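PDB 5UX5: BIFUNCTIONAL PROTEIN Proline utilization A (PutA) from Corynebacterium freiburgense, which catalyses the two-step oxidation of proline to glutamate, joining an FAD-dependent proline dehydrogenase to an NAD-dependent glutamate-semialdehyde dehydrogenase in one polypeptide. Local coordinates for residues 162-167 with 750-755; 786-791 with 805-810; 883-888 with 963-968; 967-972 with 1056-1061. One frame throughout, in Å; residues are numbered along the deposited sequence.

Contact 1 of 4, residues 162-167 with 750-755; sequences LGDGEA and TLRVGY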
loop_
_atom_site.group_PDB
_atom_site.type_symbol
_atom_site.label_atom_id
_atom_site.label_comp_id
_atom_site.label_asym_id
_atom_site.label_seq_id
_atom_site.Cartn_x
_atom_site.Cartn_y
_atom_site.Cartn_z
ATOM N N LEU A 162 -1.421 -13.914 -10.915
ATOM C CA LEU A 162 -1.826 -13.643 -9.544
ATOM C C LEU A 162 -1.900 -14.887 -8.667
ATOM O O LEU A 162 -1.887 -14.753 -7.441
ATOM C CB LEU A 162 -3.179 -12.924 -9.538
ATOM C CG LEU A 162 -3.073 -11.636 -10.372
ATOM C CD1 LEU A 162 -4.380 -10.873 -10.503
ATOM C CD2 LEU A 162 -2.011 -10.733 -9.807
ATOM N N GLY A 163 -1.946 -16.093 -9.254
ATOM C CA GLY A 163 -2.046 -17.309 -8.470
ATOM C C GLY A 163 -1.182 -18.430 -9.018
ATOM O O GLY A 163 -0.599 -18.321 -10.095
ATOM N N ASP A 164 -1.108 -19.522 -8.257
ATOM C CA ASP A 164 -0.302 -20.656 -8.711
ATOM C C ASP A 164 -0.881 -21.318 -9.953
ATOM O O ASP A 164 -0.145 -21.969 -10.698
ATOM C CB ASP A 164 -0.145 -21.700 -7.607
ATOM C CG ASP A 164 0.855 -21.282 -6.530
ATOM O OD1 ASP A 164 1.861 -20.565 -6.834
ATOM O OD2 ASP A 164 0.613 -21.694 -5.367
ATOM N N GLY A 165 -2.185 -21.192 -10.181
ATOM C CA GLY A 165 -2.832 -21.766 -11.351
ATOM C C GLY A 165 -2.272 -21.191 -12.631
ATOM O O GLY A 165 -1.799 -21.926 -13.496
ATOM N N GLU A 166 -2.351 -19.871 -12.787
ATOM C CA GLU A 166 -1.792 -19.256 -13.977
ATOM C C GLU A 166 -0.278 -19.357 -14.012
ATOM O O GLU A 166 0.303 -19.418 -15.097
ATOM C CB GLU A 166 -2.226 -17.806 -14.068
ATOM C CG GLU A 166 -1.745 -17.093 -15.312
ATOM C CD GLU A 166 -2.225 -17.700 -16.616
ATOM O OE1 GLU A 166 -3.328 -18.325 -16.648
ATOM O OE2 GLU A 166 -1.493 -17.475 -17.622
ATOM N N ALA A 167 0.381 -19.385 -12.856
ATOM C CA ALA A 167 1.835 -19.527 -12.859
ATOM C C ALA A 167 2.250 -20.870 -13.444
ATOM O O ALA A 167 3.257 -20.973 -14.160
ATOM C CB ALA A 167 2.375 -19.373 -11.446
ATOM N N THR A 750 -3.730 -19.299 -3.645
ATOM C CA THR A 750 -2.271 -19.205 -3.620
ATOM C C THR A 750 -1.694 -18.614 -2.320
ATOM O O THR A 750 -0.512 -18.824 -2.036
ATOM C CB THR A 750 -1.787 -18.406 -4.847
ATOM O OG1 THR A 750 -2.187 -19.089 -6.037
ATOM C CG2 THR A 750 -0.280 -18.269 -4.897
ATOM N N LEU A 751 -2.475 -17.914 -1.507
ATOM C CA LEU A 751 -1.945 -17.387 -0.251
ATOM C C LEU A 751 -1.358 -18.484 0.632
ATOM O O LEU A 751 -1.978 -19.529 0.845
ATOM C CB LEU A 751 -3.040 -16.653 0.512
ATOM C CG LEU A 751 -3.475 -15.328 -0.076
ATOM C CD1 LEU A 751 -4.800 -14.940 0.536
ATOM C CD2 LEU A 751 -2.399 -14.279 0.202
ATOM N N ARG A 752 -0.179 -18.210 1.199
ATOM C CA ARG A 752 0.499 -19.146 2.095
ATOM C C ARG A 752 0.039 -18.854 3.525
ATOM O O ARG A 752 0.349 -17.792 4.078
ATOM C CB ARG A 752 2.018 -19.012 2.015
ATOM C CG ARG A 752 2.677 -19.181 0.651
ATOM C CD ARG A 752 2.285 -20.414 -0.149
ATOM N NE ARG A 752 2.778 -20.276 -1.521
ATOM C CZ ARG A 752 2.251 -20.879 -2.586
ATOM N NH1 ARG A 752 1.186 -21.684 -2.457
ATOM N NH2 ARG A 752 2.790 -20.662 -3.789
ATOM N N VAL A 753 -0.700 -19.787 4.122
ATOM C CA VAL A 753 -1.207 -19.638 5.479
ATOM C C VAL A 753 -0.176 -20.199 6.448
ATOM O O VAL A 753 0.331 -21.308 6.256
ATOM C CB VAL A 753 -2.563 -20.354 5.637
ATOM C CG1 VAL A 753 -3.106 -20.170 7.032
ATOM C CG2 VAL A 753 -3.558 -19.847 4.621
ATOM N N GLY A 754 0.122 -19.438 7.493
ATOM C CA GLY A 754 1.090 -19.839 8.499
ATOM C C GLY A 754 1.234 -18.750 9.543
ATOM O O GLY A 754 0.588 -17.700 9.469
ATOM N N TYR A 755 2.100 -19.012 10.523
ATOM C CA TYR A 755 2.329 -18.055 11.600
ATOM C C TYR A 755 3.038 -16.810 11.078
ATOM O O TYR A 755 3.776 -16.853 10.090
ATOM C CB TYR A 755 3.155 -18.686 12.731
ATOM C CG TYR A 755 2.406 -19.764 13.461
ATOM C CD1 TYR A 755 1.339 -19.453 14.293
ATOM C CD2 TYR A 755 2.724 -21.110 13.267
ATOM C CE1 TYR A 755 0.621 -20.449 14.935
ATOM C CE2 TYR A 755 2.017 -22.099 13.898
ATOM C CZ TYR A 755 0.966 -21.768 14.726
ATOM O OH TYR A 755 0.267 -22.763 15.361
#
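Gly163 and Thr750 bring the two segments closest, CA to CA 5.2 Å, where the start of helix 164-178 meets the chain near the end of helix 740-750. Gly163 holds the N-cap position, and the first-turn amide of Asp164 donates to Thr750 OG1, a bond whose refined length is doubtfully short. Asp746 takes the next two amides, Gly165 N and Glu166 N, on its carboxylate. The helix belongs to the TIM barrel of the proline dehydrogenase and its partners to the aldehyde dehydrogenase domain, which places the contact on the seam between the two enzymes. Beyond the backbone, Arg752 folds at chi2 (-50°) and meets Asp164 end-on: NH2 at 2.9 Å and NH1 at 3.0 Å both give to Asp164 OD2. Carboxylate and guanidinium are nearly coplanar, 19° apart. Thr750 CG2 rests 3.6 Å from Asp164 OD2, and Thr750 O sits over one face of the guanidinium. Asp164 OD1 makes a second salt bridge, to Arg212.

Contact 2 of 4, residues 786-791 with 805-810; sequences SWLVKP and IRDNVR
Trp787 and Arg806 face each other as a non-hydrogen-bonded pair of an antiparallel pairing, between the hydrogen-bonded pairs Ser786-Asp807 and Val789-Ile805, and the register slips by one residue on the way. The slip is a classic beta bulge: Leu788 and Val789 both look to Ile805, whose O receives Leu788 N at 2.8 Å and, weakly, Val789 N at 3.5 Å, while Ile805 N returns a bond to Val789 O at 2.7 Å. Asp807 N closes the other end on Ser786 O at 2.9 Å.

On the face that Trp787 shares with Arg806 the two side chains run alongside one another. Trp787 CZ3 lies 3.4 Å from Arg806 CG, and the arginine, extended from CG to NE, carries on past CH2 with its guanidinium turned 68° from the indole. Lys790 CG and Pro791 CD sit over one face of that indole. Arg806 spends its polar end elsewhere, on Glu785 and on the carbonyl of Gly777. At the bulge Leu788 CG packs against Asp807 CB at 3.8 Å, and Leu788 CD1 reaches Ile805 CG2 at 4.1 Å.

Asp807 OD1 bonds to His829 on strand 824-830, which pairs in parallel with strand 804-807, whereas Leu788, Val789 and Ile805 pack on helix 740-750.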
loop_
_atom_site.group_PDB
_atom_site.type_symbol
_atom_site.label_atom_id
_atom_site.label_comp_id
_atom_site.label_asym_id
_atom_site.label_seq_id
_atom_site.Cartn_x
_atom_site.Cartn_y
_atom_site.Cartn_z
ATOM N N SER A 786 -22.820 -20.380 -1.893
ATOM C CA SER A 786 -21.914 -21.505 -2.077
ATOM C C SER A 786 -20.497 -21.032 -1.770
ATOM O O SER A 786 -20.199 -19.841 -1.848
ATOM C CB SER A 786 -22.023 -22.089 -3.491
ATOM O OG SER A 786 -22.105 -21.037 -4.436
ATOM N N TRP A 787 -19.630 -21.976 -1.385
ATOM C CA TRP A 787 -18.209 -21.685 -1.221
ATOM C C TRP A 787 -17.519 -21.810 -2.573
ATOM O O TRP A 787 -17.477 -22.902 -3.145
ATOM C CB TRP A 787 -17.535 -22.637 -0.231
ATOM C CG TRP A 787 -17.809 -22.417 1.219
ATOM C CD1 TRP A 787 -18.374 -23.303 2.082
ATOM C CD2 TRP A 787 -17.503 -21.246 1.997
ATOM N NE1 TRP A 787 -18.460 -22.757 3.348
ATOM C CE2 TRP A 787 -17.933 -21.499 3.322
ATOM C CE3 TRP A 787 -16.922 -20.007 1.700
ATOM C CZ2 TRP A 787 -17.796 -20.566 4.343
ATOM C CZ3 TRP A 787 -16.789 -19.070 2.722
ATOM C CH2 TRP A 787 -17.227 -19.353 4.025
ATOM N N LEU A 788 -16.977 -20.694 -3.081
ATOM C CA LEU A 788 -16.031 -20.764 -4.195
ATOM C C LEU A 788 -14.678 -21.262 -3.714
ATOM O O LEU A 788 -13.959 -21.952 -4.447
ATOM C CB LEU A 788 -15.863 -19.396 -4.859
ATOM C CG LEU A 788 -17.067 -18.825 -5.588
ATOM C CD1 LEU A 788 -16.685 -17.496 -6.205
ATOM C CD2 LEU A 788 -17.558 -19.819 -6.621
ATOM N N VAL A 789 -14.292 -20.866 -2.507
ATOM C CA VAL A 789 -13.145 -21.415 -1.800
ATOM C C VAL A 789 -13.611 -21.565 -0.357
ATOM O O VAL A 789 -14.086 -20.588 0.231
ATOM C CB VAL A 789 -11.904 -20.499 -1.888
ATOM C CG1 VAL A 789 -10.765 -21.048 -1.057
ATOM C CG2 VAL A 789 -11.469 -20.272 -3.338
ATOM N N LYS A 790 -13.521 -22.814 0.218
ATOM C CA LYS A 790 -14.046 -23.054 1.572
ATOM C C LYS A 790 -12.908 -23.015 2.586
ATOM O O LYS A 790 -11.900 -23.700 2.405
ATOM C CB LYS A 790 -14.782 -24.397 1.654
ATOM C CG LYS A 790 -15.413 -24.731 3.037
ATOM C CD LYS A 790 -16.058 -26.124 3.068
ATOM C CE LYS A 790 -16.034 -26.753 4.479
ATOM N NZ LYS A 790 -17.309 -26.663 5.293
ATOM N N PRO A 791 -13.030 -22.248 3.661
ATOM C CA PRO A 791 -11.934 -22.155 4.630
ATOM C C PRO A 791 -11.665 -23.513 5.239
ATOM O O PRO A 791 -12.571 -24.324 5.382
ATOM C CB PRO A 791 -12.467 -21.186 5.686
ATOM C CG PRO A 791 -13.699 -20.576 5.082
ATOM C CD PRO A 791 -14.241 -21.541 4.113
ATOM N N ILE A 805 -14.204 -17.903 0.282
ATOM C CA ILE A 805 -14.966 -16.940 -0.516
ATOM C C ILE A 805 -16.394 -17.476 -0.697
ATOM O O ILE A 805 -16.590 -18.534 -1.313
ATOM C CB ILE A 805 -14.305 -16.674 -1.879
ATOM C CG1 ILE A 805 -12.902 -16.110 -1.695
ATOM C CG2 ILE A 805 -15.167 -15.788 -2.764
ATOM C CD1 ILE A 805 -12.165 -15.994 -2.970
ATOM N N ARG A 806 -17.382 -16.766 -0.126
ATOM C CA ARG A 806 -18.804 -17.001 -0.391
ATOM C C ARG A 806 -19.265 -16.280 -1.645
ATOM O O ARG A 806 -18.923 -15.110 -1.868
ATOM C CB ARG A 806 -19.670 -16.464 0.731
ATOM C CG ARG A 806 -19.345 -16.953 2.037
ATOM C CD ARG A 806 -20.218 -16.253 3.022
ATOM N NE ARG A 806 -19.884 -16.802 4.316
ATOM C CZ ARG A 806 -20.753 -17.358 5.132
ATOM N NH1 ARG A 806 -22.038 -17.405 4.793
ATOM N NH2 ARG A 806 -20.324 -17.850 6.287
ATOM N N ASP A 807 -20.119 -16.950 -2.409
ATOM C CA ASP A 807 -20.758 -16.406 -3.598
ATOM C C ASP A 807 -22.263 -16.231 -3.356
ATOM O O ASP A 807 -22.885 -16.976 -2.583
ATOM C CB ASP A 807 -20.466 -17.344 -4.786
ATOM C CG ASP A 807 -20.637 -16.691 -6.139
ATOM O OD1 ASP A 807 -20.814 -15.458 -6.217
ATOM O OD2 ASP A 807 -20.520 -17.431 -7.144
ATOM N N ASN A 808 -22.851 -15.243 -4.039
ATOM C CA ASN A 808 -24.295 -14.982 -3.999
ATOM C C ASN A 808 -24.761 -14.515 -2.612
ATOM O O ASN A 808 -25.853 -14.860 -2.155
ATOM C CB ASN A 808 -25.071 -16.217 -4.463
ATOM C CG ASN A 808 -24.795 -16.552 -5.915
ATOM O OD1 ASN A 808 -24.789 -15.674 -6.780
ATOM N ND2 ASN A 808 -24.499 -17.815 -6.181
ATOM N N VAL A 809 -23.926 -13.730 -1.937
ATOM C CA VAL A 809 -24.319 -13.113 -0.673
ATOM C C VAL A 809 -25.389 -12.069 -0.967
ATOM O O VAL A 809 -25.165 -11.135 -1.744
ATOM C CB VAL A 809 -23.100 -12.496 0.028
ATOM C CG1 VAL A 809 -23.527 -11.586 1.143
ATOM C CG2 VAL A 809 -22.210 -13.588 0.575
ATOM N N ARG A 810 -26.617 -12.234 -0.328
ATOM C CA ARG A 810 -27.702 -11.364 -0.763
ATOM C C ARG A 810 -27.870 -10.179 0.185
ATOM O O ARG A 810 -27.520 -10.275 1.366
ATOM C CB ARG A 810 -29.010 -12.157 -0.846
ATOM C CG ARG A 810 -29.071 -13.230 -1.940
ATOM C CD ARG A 810 -28.977 -12.620 -3.340
ATOM N NE ARG A 810 -29.935 -11.531 -3.562
ATOM C CZ ARG A 810 -30.067 -10.869 -4.713
ATOM N NH1 ARG A 810 -29.300 -11.183 -5.757
ATOM N NH2 ARG A 810 -30.968 -9.896 -4.826
#

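Contact 3 of 4, residues 883-888 with 963-968; sequences QRQPFG and RCESNV
Gln885 and Asn967 tie a loop of the aldehyde dehydrogenase domain to strand 965-980 of the C-terminal region, whose mix of helices and strands is consistent with the Rossmann-like C-terminal domain of such PutAs. The contact is buried and mainly polar. A hydrogen bond between the segments runs from Gln885 NE2 to Asn967 OD1, 2.8 Å long and fairly straight at 162°. The donor side is well presented, with OD1 close to the Gln885 amide plane, but the nitrogen comes in from above the Asn967 carbonyl plane, and the two amides are turned 67° apart. A bend at chi2 of Gln885 (96°) swings the amide over to the strand, and Ile881 N holds its OE1. Asn967 OD1 is also bonded to Ser1062 OG, a second grip on the same atom.

Charge adds a looser term: Arg884 NH1 stands 4.4 Å from Glu965 OE1, beyond salt-bridge range. The firmer partners are Leu312 O for the arginine and Arg875 for Glu965 OE2. Van der Waals contact comes from Arg884 O, 3.3 Å from Asn967 CB. Within the strand, Asn967 ND2 donates to Glu965 OE1 at 3.0 Å, on the anti lone pair of that oxygen.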
loop_
_atom_site.group_PDB
_atom_site.type_symbol
_atom_site.label_atom_id
_atom_site.label_comp_id
_atom_site.label_asym_id
_atom_site.label_seq_id
_atom_site.Cartn_x
_atom_site.Cartn_y
_atom_site.Cartn_z
ATOM N N GLN A 883 -2.114 11.368 7.654
ATOM C CA GLN A 883 -2.235 12.598 6.885
ATOM C C GLN A 883 -2.568 12.377 5.415
ATOM O O GLN A 883 -3.282 13.192 4.826
ATOM C CB GLN A 883 -0.981 13.442 7.031
ATOM C CG GLN A 883 -1.194 14.797 6.466
ATOM C CD GLN A 883 0.101 15.544 6.282
ATOM O OE1 GLN A 883 0.203 16.714 6.662
ATOM N NE2 GLN A 883 1.105 14.874 5.704
ATOM N N ARG A 884 -2.061 11.299 4.802
ATOM C CA ARG A 884 -2.484 10.956 3.444
ATOM C C ARG A 884 -3.945 10.548 3.428
ATOM O O ARG A 884 -4.725 11.032 2.606
ATOM C CB ARG A 884 -1.636 9.826 2.877
ATOM C CG ARG A 884 -0.280 10.190 2.351
ATOM C CD ARG A 884 0.259 9.035 1.531
ATOM N NE ARG A 884 1.712 9.025 1.429
ATOM C CZ ARG A 884 2.400 8.001 0.927
ATOM N NH1 ARG A 884 1.763 6.932 0.500
ATOM N NH2 ARG A 884 3.717 8.039 0.866
ATOM N N GLN A 885 -4.306 9.583 4.274
ATOM C CA GLN A 885 -5.682 9.099 4.432
ATOM C C GLN A 885 -5.973 9.121 5.925
ATOM O O GLN A 885 -5.756 8.124 6.628
ATOM C CB GLN A 885 -5.868 7.698 3.848
ATOM C CG GLN A 885 -5.471 7.579 2.382
ATOM C CD GLN A 885 -4.049 7.069 2.225
ATOM O OE1 GLN A 885 -3.509 6.431 3.141
ATOM N NE2 GLN A 885 -3.418 7.379 1.080
ATOM N N PRO A 886 -6.378 10.269 6.458
ATOM C CA PRO A 886 -6.876 10.305 7.836
ATOM C C PRO A 886 -7.986 9.279 8.009
ATOM O O PRO A 886 -8.840 9.111 7.135
ATOM C CB PRO A 886 -7.394 11.731 7.976
ATOM C CG PRO A 886 -6.636 12.501 6.930
ATOM C CD PRO A 886 -6.414 11.590 5.812
ATOM N N PHE A 887 -7.977 8.577 9.133
ATOM C CA PHE A 887 -8.774 7.365 9.253
ATOM C C PHE A 887 -9.894 7.537 10.288
ATOM O O PHE A 887 -9.656 8.035 11.400
ATOM C CB PHE A 887 -7.871 6.185 9.615
ATOM C CG PHE A 887 -8.554 4.849 9.530
ATOM C CD1 PHE A 887 -8.718 4.227 8.313
ATOM C CD2 PHE A 887 -9.059 4.230 10.671
ATOM C CE1 PHE A 887 -9.358 2.994 8.221
ATOM C CE2 PHE A 887 -9.699 3.013 10.595
ATOM C CZ PHE A 887 -9.848 2.386 9.364
ATOM N N GLY A 888 -11.118 7.118 9.914
ATOM C CA GLY A 888 -12.267 7.170 10.789
ATOM C C GLY A 888 -13.573 6.994 10.051
ATOM O O GLY A 888 -13.650 7.325 8.869
ATOM N N ARG A 963 2.385 12.703 -6.843
ATOM C CA ARG A 963 2.013 12.642 -8.259
ATOM C C ARG A 963 1.065 11.471 -8.543
ATOM O O ARG A 963 0.003 11.656 -9.142
ATOM C CB ARG A 963 3.267 12.566 -9.131
ATOM C CG ARG A 963 3.799 13.928 -9.626
ATOM C CD ARG A 963 5.324 13.936 -9.956
ATOM N NE ARG A 963 6.145 13.876 -8.736
ATOM C CZ ARG A 963 6.917 12.845 -8.371
ATOM N NH1 ARG A 963 7.608 12.907 -7.229
ATOM N NH2 ARG A 963 6.997 11.748 -9.135
ATOM N N CYS A 964 1.389 10.270 -8.062
ATOM C CA CYS A 964 0.688 9.079 -8.535
ATOM C C CYS A 964 -0.631 8.812 -7.810
ATOM O O CYS A 964 -1.389 7.928 -8.225
ATOM C CB CYS A 964 1.585 7.855 -8.366
ATOM S SG CYS A 964 1.907 7.523 -6.627
ATOM N N GLU A 965 -0.923 9.529 -6.735
ATOM C CA GLU A 965 -2.106 9.231 -5.944
ATOM C C GLU A 965 -2.676 10.529 -5.387
ATOM O O GLU A 965 -2.007 11.234 -4.633
ATOM C CB GLU A 965 -1.755 8.262 -4.827
ATOM C CG GLU A 965 -2.901 7.831 -3.978
ATOM C CD GLU A 965 -2.489 6.781 -2.992
ATOM O OE1 GLU A 965 -1.933 7.128 -1.915
ATOM O OE2 GLU A 965 -2.692 5.583 -3.317
ATOM N N SER A 966 -3.912 10.835 -5.756
ATOM C CA SER A 966 -4.647 11.954 -5.181
ATOM C C SER A 966 -5.178 11.569 -3.807
ATOM O O SER A 966 -5.886 10.571 -3.670
ATOM C CB SER A 966 -5.797 12.354 -6.096
ATOM O OG SER A 966 -6.607 13.298 -5.440
ATOM N N ASN A 967 -4.826 12.337 -2.784
ATOM C CA ASN A 967 -5.287 12.060 -1.424
ATOM C C ASN A 967 -5.967 13.307 -0.857
ATOM O O ASN A 967 -5.287 14.241 -0.414
ATOM C CB ASN A 967 -4.129 11.569 -0.558
ATOM C CG ASN A 967 -3.631 10.175 -0.999
ATOM O OD1 ASN A 967 -4.332 9.180 -0.811
ATOM N ND2 ASN A 967 -2.421 10.106 -1.555
ATOM N N VAL A 968 -7.309 13.289 -0.833
ATOM C CA VAL A 968 -8.157 14.449 -0.538
ATOM C C VAL A 968 -8.766 14.354 0.860
ATOM O O VAL A 968 -9.243 13.294 1.279
ATOM C CB VAL A 968 -9.258 14.578 -1.612
ATOM C CG1 VAL A 968 -10.304 15.549 -1.213
ATOM C CG2 VAL A 968 -8.632 15.018 -2.925
#

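Contact 4 of 4, residues 967-972 with 1056-1061; sequences NVFRYR and LKEQAV
Val968 opens the pairing with Val1061, each backbone N giving to the other's O at 2.9 Å. Phe969, on the face it shares with Ala1060, Tyr971 and Glu1058, brings the edge of its ring to the carboxylate of Glu1058, with CZ 3.9 Å from OE2 and that oxygen in the ring plane. Arg970 CG sits between the backbone N and the carbonyl carbon (chi1 64°), and the chain extends beside Gln1059 until NE, at 2.7 Å, and NH2, at 2.9 Å, both give to Gln1059 OE1, guanidinium and amide nearly coplanar. Glu956 takes NH1.

Strands 965-980 and 1056-1064 are antiparallel here, the segments crossing at 151°; the latter also pairs in parallel with strand 870-873, joining the C-terminal domain to the aldehyde dehydrogenase part. Tyr971 runs alongside Glu1058, CE2 to CG 3.9 Å, and meets Leu1056 CD1 through its CB. The hydroxyl reaches Glu952 and Asn905, and Asn905 bonds Glu1058 OE1 too. Arg972 pairs with Lys1057 through the backbone. Two bends fold its side chain back, bringing Arg970 NH2 over the centre of its guanidinium, 3.6 Å above the plane; Arg972 NH2 is salt-bridged to Glu864.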
loop_
_atom_site.group_PDB
_atom_site.type_symbol
_atom_site.label_atom_id
_atom_site.label_comp_id
_atom_site.label_asym_id
_atom_site.label_seq_id
_atom_site.Cartn_x
_atom_site.Cartn_y
_atom_site.Cartn_z
ATOM N N ASN A 967 -4.826 12.337 -2.784
ATOM C CA ASN A 967 -5.287 12.060 -1.424
ATOM C C ASN A 967 -5.967 13.307 -0.857
ATOM O O ASN A 967 -5.287 14.241 -0.414
ATOM C CB ASN A 967 -4.129 11.569 -0.558
ATOM C CG ASN A 967 -3.631 10.175 -0.999
ATOM O OD1 ASN A 967 -4.332 9.180 -0.811
ATOM N ND2 ASN A 967 -2.421 10.106 -1.555
ATOM N N VAL A 968 -7.309 13.289 -0.833
ATOM C CA VAL A 968 -8.157 14.449 -0.538
ATOM C C VAL A 968 -8.766 14.354 0.860
ATOM O O VAL A 968 -9.243 13.294 1.279
ATOM C CB VAL A 968 -9.258 14.578 -1.612
ATOM C CG1 VAL A 968 -10.304 15.549 -1.213
ATOM C CG2 VAL A 968 -8.632 15.018 -2.925
ATOM N N PHE A 969 -8.768 15.481 1.574
ATOM C CA PHE A 969 -9.385 15.602 2.893
ATOM C C PHE A 969 -10.490 16.641 2.782
ATOM O O PHE A 969 -10.222 17.807 2.476
ATOM C CB PHE A 969 -8.366 16.023 3.950
ATOM C CG PHE A 969 -8.944 16.146 5.320
ATOM C CD1 PHE A 969 -9.166 15.019 6.090
ATOM C CD2 PHE A 969 -9.293 17.394 5.841
ATOM C CE1 PHE A 969 -9.728 15.133 7.353
ATOM C CE2 PHE A 969 -9.859 17.511 7.103
ATOM C CZ PHE A 969 -10.088 16.382 7.856
ATOM N N ARG A 970 -11.728 16.223 3.010
ATOM C CA ARG A 970 -12.850 17.104 2.789
ATOM C C ARG A 970 -13.897 16.874 3.859
ATOM O O ARG A 970 -13.904 15.853 4.561
ATOM C CB ARG A 970 -13.469 16.927 1.383
ATOM C CG ARG A 970 -14.090 15.584 1.106
ATOM C CD ARG A 970 -14.606 15.494 -0.331
ATOM N NE ARG A 970 -15.429 14.306 -0.546
ATOM C CZ ARG A 970 -16.212 14.115 -1.605
ATOM N NH1 ARG A 970 -16.304 15.050 -2.541
ATOM N NH2 ARG A 970 -16.913 12.995 -1.726
ATOM N N TYR A 971 -14.808 17.842 3.950
ATOM C CA TYR A 971 -15.914 17.769 4.882
ATOM C C TYR A 971 -17.201 17.518 4.114
ATOM O O TYR A 971 -17.443 18.153 3.088
ATOM C CB TYR A 971 -15.990 19.056 5.697
ATOM C CG TYR A 971 -14.747 19.334 6.518
ATOM C CD1 TYR A 971 -13.644 19.963 5.957
ATOM C CD2 TYR A 971 -14.656 18.916 7.857
ATOM C CE1 TYR A 971 -12.499 20.228 6.714
ATOM C CE2 TYR A 971 -13.510 19.161 8.618
ATOM C CZ TYR A 971 -12.442 19.819 8.032
ATOM O OH TYR A 971 -11.322 20.088 8.760
ATOM N N ARG A 972 -18.010 16.576 4.590
ATOM C CA ARG A 972 -19.337 16.287 4.020
ATOM C C ARG A 972 -20.435 16.735 4.981
ATOM O O ARG A 972 -20.260 16.671 6.203
ATOM C CB ARG A 972 -19.557 14.792 3.736
ATOM C CG ARG A 972 -18.524 14.150 2.875
ATOM C CD ARG A 972 -18.504 14.830 1.541
ATOM N NE ARG A 972 -19.564 14.374 0.665
ATOM C CZ ARG A 972 -19.805 14.916 -0.520
ATOM N NH1 ARG A 972 -19.045 15.926 -0.917
ATOM N NH2 ARG A 972 -20.772 14.439 -1.304
ATOM N N LEU A 1056 -20.672 18.583 10.256
ATOM C CA LEU A 1056 -19.875 18.031 9.159
ATOM C C LEU A 1056 -19.297 16.660 9.513
ATOM O O LEU A 1056 -18.927 16.372 10.657
ATOM C CB LEU A 1056 -18.723 18.979 8.783
ATOM C CG LEU A 1056 -19.121 20.384 8.314
ATOM C CD1 LEU A 1056 -17.915 21.290 8.374
ATOM C CD2 LEU A 1056 -19.709 20.361 6.912
ATOM N N LYS A 1057 -19.180 15.830 8.499
ATOM C CA LYS A 1057 -18.535 14.532 8.614
ATOM C C LYS A 1057 -17.239 14.561 7.809
ATOM O O LYS A 1057 -17.261 14.777 6.592
ATOM C CB LYS A 1057 -19.465 13.436 8.087
ATOM C CG LYS A 1057 -20.777 13.247 8.817
ATOM C CD LYS A 1057 -21.560 12.120 8.154
ATOM C CE LYS A 1057 -21.837 12.478 6.707
ATOM N NZ LYS A 1057 -22.936 11.701 6.061
ATOM N N GLU A 1058 -16.120 14.308 8.472
ATOM C CA GLU A 1058 -14.848 14.316 7.765
ATOM C C GLU A 1058 -14.771 13.112 6.833
ATOM O O GLU A 1058 -15.358 12.056 7.112
ATOM C CB GLU A 1058 -13.690 14.284 8.767
ATOM C CG GLU A 1058 -13.691 15.459 9.723
ATOM C CD GLU A 1058 -12.588 15.401 10.765
ATOM O OE1 GLU A 1058 -12.538 16.319 11.633
ATOM O OE2 GLU A 1058 -11.797 14.432 10.739
ATOM N N GLN A 1059 -14.056 13.276 5.709
ATOM C CA GLN A 1059 -13.893 12.190 4.741
ATOM C C GLN A 1059 -12.587 12.292 3.962
ATOM O O GLN A 1059 -12.239 13.362 3.453
ATOM C CB GLN A 1059 -15.056 12.157 3.739
ATOM C CG GLN A 1059 -14.931 11.099 2.656
ATOM C CD GLN A 1059 -16.054 11.149 1.656
ATOM O OE1 GLN A 1059 -16.208 12.137 0.940
ATOM N NE2 GLN A 1059 -16.828 10.067 1.570
ATOM N N ALA A 1060 -11.911 11.152 3.801
ATOM C CA ALA A 1060 -10.712 11.038 2.976
ATOM C C ALA A 1060 -11.035 10.284 1.694
ATOM O O ALA A 1060 -11.608 9.194 1.753
ATOM C CB ALA A 1060 -9.604 10.306 3.722
ATOM N N VAL A 1061 -10.688 10.865 0.540
ATOM C CA VAL A 1061 -10.907 10.226 -0.761
ATOM C C VAL A 1061 -9.551 10.048 -1.428
ATOM O O VAL A 1061 -8.915 11.031 -1.837
ATOM C CB VAL A 1061 -11.844 11.025 -1.667
ATOM C CG1 VAL A 1061 -12.216 10.193 -2.880
ATOM C CG2 VAL A 1061 -13.086 11.472 -0.908
#

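In the fold
Contacts 3 and 4 form one continuous region: their centres are 10 Å apart, they share Asn967 and Val968 on strand 965-980, and Pro886 CG of the loop packs 3.7 Å from Phe969 CD1 of the strand. Contacts 1 and 2 lie 18 Å apart between centres without touching, about 8 Å at the nearest atoms, but helix 740-750 serves both, packing along contact 2 and ending at Thr750 of contact 1. Contact 1 and contact 4 fall on opposite sides of the chain's centre, their centres 36 Å apart. Contact 1 joins the proline dehydrogenase barrel, which carries FAD, to the NAD-binding aldehyde dehydrogenase part, and contacts 3 and 4 join that part to the C-terminal domain.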